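Local coordinates for protein endoglucanase (Uncultured bacterium, PDB 3X17) that hydrolyses internal beta-1,4-glucosidic bonds of cellulose as an endoglucanase of glycoside hydrolase family 9, at residues A[180-185]-A[263-268]; A[234-239]-A[245-250]; A[299-304]-A[345-350]. All coordinates share one frame; numbering follows the deposited sequence.

Contacts 1 and 2 belong to one small mixed sheet, and their centres lie about 7 Å apart. Strand 243-249 of contact 2 runs between the two strands of contact 1, with probable backbone hydrogen bonds from Tyr266 N to Ala248 O (2.8 Å) and from Tyr268 N to Lys246 O (2.9 Å). Contact 1 comes closest to a bound metal, the Arg265 side chain being about 4 Å from the zinc ion. Contact 3, between two helices, is centred about 20 Å from contact 2 and 25 Å from contact 1. It still touches contact 2, where Phe234 packs on Ala303 and Gln237 NE2 probably donates to Ala303 O at 3.2 Å.

Contact 1. Residues A[180-185]-A[263-268]; sequences YGKYVT and QRRYVY
A buried arginine-to-carbonyl contact joins Arg265 to Tyr180 across a small four-stranded sheet, in which strands 182-183 and 265-271 flank strand 243-249. The two backbones stay well apart, Gly181 CA and Arg265 CA being 9.0 Å from each other, and the Arg265 side chain spans the gap, touching Leu247 of the strand between. Bends at chi2 and chi3 (chi3 -69°) turn its guanidinium end-on to Tyr180 O. Arg265 NH1 donates to Tyr180 O at 2.9 Å, with an N-H...O angle of 152°. Arg265 NH2 reaches the same Tyr180 O at 3.1 Å, less straight at 139°. The oxygen lies near the guanidinium plane. Seen from the carbonyl, both nitrogens come from the same face; NH1 stands above its plane and off the lone pairs, while NH2 is only tilted from it. Tyr180 CB rests 3.7 Å from Arg265 NH1, while the Tyr180 hydroxyl is hydrogen-bonded to Ile256 O.

The aliphatic chain of Lys182 crosses Arg265 at about a right angle, its CG 3.9 Å from Arg265 NH2. Although Lys182 NZ is only 4.5 Å from Arg265 NH2, Asp152 forms salt bridges with both Lys182 NZ and Arg265 NE, which probably offsets the like charges; Lys182 NZ also bonds to the carbonyls of Gly172 and Ala170. Putting a leucine at Arg265 would probably leave Tyr180 O without its paired donors and Asp152 with one cationic partner fewer.

The zinc ion held by Cys132, Asp148, His149 and His175 is close by, about 4 Å from the Arg265 side chain. The paired grip on a main-chain carbonyl and the shared Asp152 form a buried charged cluster next to the zinc site, in a small sheet of the (alpha/alpha)6-barrel catalytic domain.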
# COMPACT_ATOMS: atom_id res chain seq x y z
N TYR A 180 -3.81 7.28 15.90
CA TYR A 180 -3.38 6.13 16.70
C TYR A 180 -4.49 5.10 16.81
O TYR A 180 -4.32 4.07 17.50
CB TYR A 180 -2.93 6.57 18.11
CG TYR A 180 -1.77 7.55 18.10
CD1 TYR A 180 -0.64 7.31 17.33
CD2 TYR A 180 -1.79 8.69 18.90
CE1 TYR A 180 0.43 8.20 17.32
CE2 TYR A 180 -0.70 9.56 18.93
CZ TYR A 180 0.40 9.32 18.13
OH TYR A 180 1.47 10.21 18.12
N GLY A 181 -5.58 5.31 16.08
CA GLY A 181 -6.62 4.29 15.98
C GLY A 181 -6.10 3.00 15.36
O GLY A 181 -5.10 2.99 14.65
N LYS A 182 -6.71 1.89 15.74
CA LYS A 182 -6.33 0.59 15.19
C LYS A 182 -7.59 -0.03 14.61
O LYS A 182 -8.65 0.04 15.21
CB LYS A 182 -5.76 -0.29 16.29
CG LYS A 182 -4.61 0.39 17.09
CD LYS A 182 -3.92 -0.58 18.04
CE LYS A 182 -4.88 -1.13 19.10
NZ LYS A 182 -4.11 -1.75 20.26
N TYR A 183 -7.53 -0.46 13.37
CA TYR A 183 -8.77 -0.72 12.64
C TYR A 183 -8.64 -2.06 11.98
O TYR A 183 -7.68 -2.30 11.27
CB TYR A 183 -8.95 0.33 11.56
CG TYR A 183 -8.99 1.74 12.03
CD1 TYR A 183 -7.81 2.47 12.15
CD2 TYR A 183 -10.21 2.41 12.17
CE1 TYR A 183 -7.83 3.80 12.44
CE2 TYR A 183 -10.25 3.77 12.45
CZ TYR A 183 -9.06 4.45 12.63
OH TYR A 183 -9.08 5.79 12.95
N VAL A 184 -9.58 -2.95 12.23
CA VAL A 184 -9.46 -4.30 11.70
C VAL A 184 -9.51 -4.33 10.16
O VAL A 184 -8.91 -5.21 9.51
CB VAL A 184 -10.53 -5.23 12.27
CG1 VAL A 184 -10.63 -6.49 11.38
CG2 VAL A 184 -10.15 -5.65 13.68
N THR A 185 -10.17 -3.33 9.57
CA THR A 185 -10.55 -3.39 8.17
C THR A 185 -9.31 -3.16 7.30
O THR A 185 -9.09 -3.85 6.31
CB THR A 185 -11.68 -2.35 7.86
OG1 THR A 185 -12.79 -2.56 8.77
CG2 THR A 185 -12.18 -2.49 6.42
N GLN A 263 -6.47 9.30 26.91
CA GLN A 263 -7.91 9.07 26.92
C GLN A 263 -8.27 7.57 26.93
O GLN A 263 -7.49 6.72 26.49
CB GLN A 263 -8.58 9.79 25.75
CG GLN A 263 -8.17 9.25 24.38
CD GLN A 263 -8.96 9.85 23.25
OE1 GLN A 263 -10.19 9.95 23.32
NE2 GLN A 263 -8.27 10.24 22.18
N ARG A 264 -9.44 7.24 27.46
CA ARG A 264 -9.87 5.87 27.47
C ARG A 264 -10.10 5.47 26.01
O ARG A 264 -10.53 6.31 25.20
CB ARG A 264 -11.17 5.74 28.25
CG ARG A 264 -11.81 4.36 28.15
CD ARG A 264 -12.80 4.14 29.26
NE ARG A 264 -12.09 3.87 30.50
CZ ARG A 264 -12.59 3.18 31.51
NH1 ARG A 264 -13.83 2.70 31.44
NH2 ARG A 264 -11.86 2.96 32.58
N ARG A 265 -9.76 4.23 25.67
CA ARG A 265 -9.98 3.73 24.30
C ARG A 265 -10.96 2.57 24.30
O ARG A 265 -10.91 1.72 25.18
CB ARG A 265 -8.67 3.32 23.64
CG ARG A 265 -7.62 4.43 23.67
CD ARG A 265 -7.06 4.71 22.30
NE ARG A 265 -6.23 3.61 21.80
CZ ARG A 265 -5.57 3.68 20.64
NH1 ARG A 265 -5.68 4.78 19.92
NH2 ARG A 265 -4.77 2.72 20.25
N TYR A 266 -11.80 2.54 23.27
CA TYR A 266 -12.97 1.67 23.20
C TYR A 266 -12.89 0.71 22.04
O TYR A 266 -12.32 1.02 20.99
CB TYR A 266 -14.26 2.48 23.07
CG TYR A 266 -14.58 3.28 24.30
CD1 TYR A 266 -15.20 2.70 25.40
CD2 TYR A 266 -14.20 4.61 24.39
CE1 TYR A 266 -15.47 3.44 26.56
CE2 TYR A 266 -14.42 5.35 25.54
CZ TYR A 266 -15.07 4.77 26.61
OH TYR A 266 -15.28 5.53 27.74
N VAL A 267 -13.46 -0.47 22.25
CA VAL A 267 -13.50 -1.51 21.23
C VAL A 267 -14.90 -1.46 20.64
O VAL A 267 -15.88 -1.62 21.34
CB VAL A 267 -13.26 -2.88 21.88
CG1 VAL A 267 -13.45 -4.02 20.88
CG2 VAL A 267 -11.88 -2.90 22.52
N TYR A 268 -14.96 -1.08 19.37
CA TYR A 268 -16.24 -0.86 18.69
C TYR A 268 -16.83 -2.18 18.21
O TYR A 268 -16.15 -3.21 18.22
CB TYR A 268 -16.04 0.12 17.54
CG TYR A 268 -15.78 1.54 18.02
CD1 TYR A 268 -14.57 1.89 18.60
CD2 TYR A 268 -16.81 2.48 18.05
CE1 TYR A 268 -14.34 3.15 19.07
CE2 TYR A 268 -16.59 3.76 18.52
CZ TYR A 268 -15.35 4.08 19.03
OH TYR A 268 -15.13 5.32 19.54

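Contact 2. Residues A[234-239]-A[245-250]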
# COMPACT_ATOMS: atom_id res chain seq x y z
N PHE A 234 -6.26 -11.47 16.69
CA PHE A 234 -6.71 -12.46 17.67
C PHE A 234 -7.40 -11.77 18.87
O PHE A 234 -8.47 -12.21 19.30
CB PHE A 234 -5.56 -13.35 18.19
CG PHE A 234 -4.95 -14.25 17.15
CD1 PHE A 234 -5.75 -14.90 16.20
CD2 PHE A 234 -3.58 -14.54 17.18
CE1 PHE A 234 -5.17 -15.72 15.23
CE2 PHE A 234 -3.01 -15.45 16.28
CZ PHE A 234 -3.80 -16.02 15.29
N ARG A 235 -6.80 -10.70 19.39
CA ARG A 235 -7.34 -10.04 20.60
C ARG A 235 -8.65 -9.34 20.26
O ARG A 235 -9.43 -9.01 21.15
CB ARG A 235 -6.32 -9.07 21.19
CG ARG A 235 -4.93 -9.69 21.51
CD ARG A 235 -3.88 -8.63 21.91
NE ARG A 235 -2.54 -9.23 22.00
CZ ARG A 235 -1.53 -9.04 21.14
NH1 ARG A 235 -1.53 -8.05 20.23
NH2 ARG A 235 -0.43 -9.77 21.27
N MET A 236 -8.86 -9.06 18.97
CA MET A 236 -10.10 -8.42 18.50
C MET A 236 -11.20 -9.43 18.16
O MET A 236 -12.25 -9.08 17.60
CB MET A 236 -9.81 -7.54 17.28
CG MET A 236 -9.03 -6.25 17.58
SD MET A 236 -9.92 -5.13 18.72
CE MET A 236 -10.94 -4.16 17.56
N GLN A 237 -10.94 -10.70 18.46
CA GLN A 237 -11.89 -11.74 18.16
C GLN A 237 -12.65 -12.21 19.40
O GLN A 237 -12.07 -12.58 20.42
CB GLN A 237 -11.26 -12.93 17.42
CG GLN A 237 -12.31 -13.85 16.77
CD GLN A 237 -11.71 -15.13 16.14
OE1 GLN A 237 -10.67 -15.62 16.58
NE2 GLN A 237 -12.39 -15.67 15.11
N ARG A 238 -13.94 -12.35 19.22
CA ARG A 238 -14.85 -12.71 20.28
C ARG A 238 -14.99 -14.23 20.21
O ARG A 238 -14.81 -14.81 19.14
CB ARG A 238 -16.16 -12.02 19.92
CG ARG A 238 -17.17 -11.90 20.97
CD ARG A 238 -18.50 -12.03 20.28
NE ARG A 238 -19.07 -10.74 20.01
CZ ARG A 238 -20.21 -10.55 19.37
NH1 ARG A 238 -20.82 -11.54 18.72
NH2 ARG A 238 -20.70 -9.33 19.33
N PRO A 239 -15.30 -14.90 21.35
CA PRO A 239 -15.17 -16.35 21.31
C PRO A 239 -16.10 -17.03 20.32
O PRO A 239 -15.86 -18.18 19.94
CB PRO A 239 -15.53 -16.77 22.75
CG PRO A 239 -15.12 -15.59 23.57
CD PRO A 239 -15.50 -14.40 22.72
N HIS A 245 -14.58 -4.14 15.23
CA HIS A 245 -14.33 -3.37 14.03
C HIS A 245 -13.06 -2.54 14.16
O HIS A 245 -12.30 -2.40 13.22
CB HIS A 245 -15.51 -2.46 13.73
CG HIS A 245 -15.29 -1.53 12.59
ND1 HIS A 245 -14.98 -1.98 11.31
CD2 HIS A 245 -15.49 -0.20 12.48
CE1 HIS A 245 -14.97 -0.95 10.48
NE2 HIS A 245 -15.24 0.15 11.17
N LYS A 246 -12.86 -1.96 15.33
CA LYS A 246 -11.79 -1.01 15.48
C LYS A 246 -11.72 -0.62 16.96
O LYS A 246 -12.59 -1.00 17.77
CB LYS A 246 -12.05 0.23 14.62
CG LYS A 246 -13.28 1.05 15.08
CD LYS A 246 -13.40 2.38 14.37
CE LYS A 246 -14.76 3.03 14.67
NZ LYS A 246 -14.83 4.45 14.20
N LEU A 247 -10.63 0.06 17.30
CA LEU A 247 -10.34 0.42 18.66
C LEU A 247 -9.80 1.82 18.67
O LEU A 247 -8.78 2.10 18.04
CB LEU A 247 -9.31 -0.54 19.24
CG LEU A 247 -9.23 -0.55 20.76
CD1 LEU A 247 -8.61 -1.89 21.21
CD2 LEU A 247 -8.43 0.66 21.28
N ALA A 248 -10.47 2.72 19.36
CA ALA A 248 -10.04 4.12 19.31
C ALA A 248 -10.63 4.91 20.47
O ALA A 248 -11.50 4.41 21.16
CB ALA A 248 -10.41 4.77 17.97
N GLY A 249 -10.12 6.12 20.68
CA GLY A 249 -10.67 7.05 21.67
C GLY A 249 -11.96 7.64 21.14
O GLY A 249 -12.26 7.51 19.94
N LEU A 250 -12.74 8.26 22.03
CA LEU A 250 -13.92 9.03 21.62
C LEU A 250 -13.52 10.32 20.91
O LEU A 250 -14.30 10.88 20.15
CB LEU A 250 -14.81 9.35 22.84
CG LEU A 250 -15.36 8.13 23.60
CD1 LEU A 250 -16.10 8.53 24.87
CD2 LEU A 250 -16.28 7.30 22.69
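Met236 carries this contact alone on its side, laying its methyl group against the backbone of His245, Lys246 and Leu247. Bends at chi2 (-62°) and chi3 (-87°) curl the thioether so that CE is the atom that meets the strand backbone. Met236 CE is 3.6 Å from Lys246 O and 3.7 Å from Lys246 N, and the same methyl stands 4.2 Å from Leu247 N. These are van der Waals contacts with the peptide groups.

Apolar side-chain packing is slighter. Leu247 points toward the methionine, and its CD1 lies 4.3 Å from Met236 SD; Leu247 also touches Val267 of the adjoining strand.

The setting is a helix-loop-strand connection: helix 221-235 ends, Met236 is the first residue to leave helical geometry, and a short connection leads into strand 243-249, an inner strand of the small sheet beside the (alpha/alpha)6 barrel. Met236 thereby packs the C-terminal end of helix 221-235 against the strand that follows it.

Polar interactions frame the contact without crossing it. Gln237 N donates to Phe234 O at 3.0 Å, closing the last turn of the helix, and the backbone of Met236 is hydrogen-bonded to Tyr244. Lys246 and His245 direct their CB atoms away from Met236. The Lys246 ammonium binds Ser328 OG and the carbonyls of Asp324 and Gly329, with a cation-pi contact to Tyr268, while the imidazole of His245 is held by Asp274 at ND1 and by Pro330 O at NE2.

Contact 3. Residues A[299-304]-A[345-350]; sequences KALAAA and VELWVV
Leu347 sets its two methyl groups against Ala304, one on the side chain and one on the backbone, where helix 337-351 packs beside helix 294-312. Leu347 CD2 rests 3.8 Å from Ala304 CB, and Leu347 CD1 lies 3.8 Å from Ala304 O. The small alanine forms the hollow here, and the forked leucine is the bump that enters it. This is also where the backbones come closest, Ala304 CA and Leu347 CA being 7.5 Å apart. Leu347 also touches Glu305 and Trp308, farther along helix 294-312, and it meets Tyr356 of helix 354-366.

One turn away the roles are exchanged. Leu301 extends a branch into the shallow notch between Leu347 and Val350. With CG anti to the backbone N (chi1 169°), its CD1 comes within 4.1 Å of Val350 CG1; the same Leu301 CD1 is 4.3 Å from Leu347 CD2. Val350 turns its CB toward the partner helix and holds CG1 between its own backbone N and carbonyl carbon (chi1 66°), which brings this methyl to Leu301. Leu301 also touches Ala286 of helix 272-288. Residues three apart on each helix therefore interlock, Ala304 taking Leu347 while Leu301 meets both Leu347 and Val350.

The segment axes approach to 11.4 Å, and their directions differ by 132°, a steeply inclined crossing, nearer to antiparallel than to parallel, of two helices of the (alpha/alpha)6 barrel catalytic domain. No hydrogen bond or salt bridge crosses between the segments; the charged end of Glu346 turns instead to Arg287. With only methyl groups and one carbonyl oxygen meeting, the fit rests on shape and on dispersion and hydrophobic forces, and no directional bond fixes how these two segments are set against each other.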
# COMPACT_ATOMS: atom_id res chain seq x y z
N LYS A 299 -2.86 -21.95 15.16
CA LYS A 299 -3.66 -20.99 15.90
C LYS A 299 -4.34 -20.07 14.89
O LYS A 299 -5.53 -19.74 15.04
CB LYS A 299 -2.79 -20.19 16.88
CG LYS A 299 -3.57 -19.14 17.71
CD LYS A 299 -2.56 -18.26 18.46
CE LYS A 299 -3.16 -17.62 19.70
NZ LYS A 299 -2.29 -16.51 20.21
N ALA A 300 -3.61 -19.65 13.86
CA ALA A 300 -4.21 -18.76 12.88
C ALA A 300 -5.33 -19.52 12.20
O ALA A 300 -6.41 -18.98 12.00
CB ALA A 300 -3.21 -18.22 11.89
N LEU A 301 -5.12 -20.82 11.99
CA LEU A 301 -6.10 -21.63 11.27
C LEU A 301 -7.33 -21.81 12.12
O LEU A 301 -8.44 -21.69 11.62
CB LEU A 301 -5.54 -22.99 10.85
CG LEU A 301 -6.55 -24.03 10.32
CD1 LEU A 301 -7.25 -23.53 9.06
CD2 LEU A 301 -5.89 -25.43 10.10
N ALA A 302 -7.14 -22.02 13.43
CA ALA A 302 -8.29 -22.23 14.33
C ALA A 302 -9.15 -20.99 14.38
O ALA A 302 -10.39 -21.07 14.30
CB ALA A 302 -7.83 -22.63 15.75
N ALA A 303 -8.50 -19.83 14.47
CA ALA A 303 -9.19 -18.57 14.51
C ALA A 303 -10.01 -18.37 13.23
O ALA A 303 -11.17 -17.95 13.28
CB ALA A 303 -8.19 -17.44 14.67
N ALA A 304 -9.39 -18.62 12.08
CA ALA A 304 -10.08 -18.43 10.79
C ALA A 304 -11.32 -19.33 10.72
O ALA A 304 -12.37 -18.91 10.23
CB ALA A 304 -9.14 -18.73 9.57
N VAL A 345 -12.10 -18.67 -0.21
CA VAL A 345 -10.94 -19.11 -1.00
C VAL A 345 -9.78 -19.51 -0.10
O VAL A 345 -9.27 -20.62 -0.22
CB VAL A 345 -10.48 -18.00 -2.00
CG1 VAL A 345 -9.14 -18.36 -2.63
CG2 VAL A 345 -11.55 -17.81 -3.09
N GLU A 346 -9.36 -18.61 0.79
CA GLU A 346 -8.16 -18.86 1.62
C GLU A 346 -8.33 -20.08 2.54
O GLU A 346 -7.42 -20.89 2.72
CB GLU A 346 -7.79 -17.62 2.43
CG GLU A 346 -7.61 -16.37 1.58
CD GLU A 346 -6.52 -16.50 0.51
OE1 GLU A 346 -5.79 -17.52 0.48
OE2 GLU A 346 -6.34 -15.54 -0.27
N LEU A 347 -9.52 -20.23 3.11
CA LEU A 347 -9.80 -21.40 3.93
C LEU A 347 -9.81 -22.68 3.09
O LEU A 347 -9.31 -23.71 3.53
CB LEU A 347 -11.13 -21.22 4.69
CG LEU A 347 -10.95 -20.43 6.00
CD1 LEU A 347 -12.26 -19.81 6.49
CD2 LEU A 347 -10.35 -21.35 7.06
N TRP A 348 -10.46 -22.62 1.92
CA TRP A 348 -10.43 -23.72 0.96
C TRP A 348 -9.00 -24.13 0.60
O TRP A 348 -8.68 -25.32 0.54
CB TRP A 348 -11.20 -23.37 -0.32
CG TRP A 348 -11.14 -24.49 -1.33
CD1 TRP A 348 -11.53 -25.80 -1.13
CD2 TRP A 348 -10.54 -24.46 -2.62
NE1 TRP A 348 -11.25 -26.56 -2.23
CE2 TRP A 348 -10.63 -25.77 -3.16
CE3 TRP A 348 -10.00 -23.44 -3.41
CZ2 TRP A 348 -10.19 -26.08 -4.44
CZ3 TRP A 348 -9.54 -23.75 -4.68
CH2 TRP A 348 -9.64 -25.06 -5.19
N VAL A 349 -8.14 -23.13 0.38
CA VAL A 349 -6.78 -23.36 -0.11
C VAL A 349 -5.97 -24.10 0.92
O VAL A 349 -5.22 -25.02 0.56
CB VAL A 349 -6.03 -22.05 -0.48
CG1 VAL A 349 -4.53 -22.32 -0.63
CG2 VAL A 349 -6.58 -21.44 -1.76
N VAL A 350 -6.07 -23.72 2.19
CA VAL A 350 -5.26 -24.37 3.25
C VAL A 350 -5.86 -25.67 3.83
O VAL A 350 -5.12 -26.54 4.31
CB VAL A 350 -4.89 -23.36 4.40
CG1 VAL A 350 -6.13 -22.91 5.17
CG2 VAL A 350 -3.79 -23.92 5.33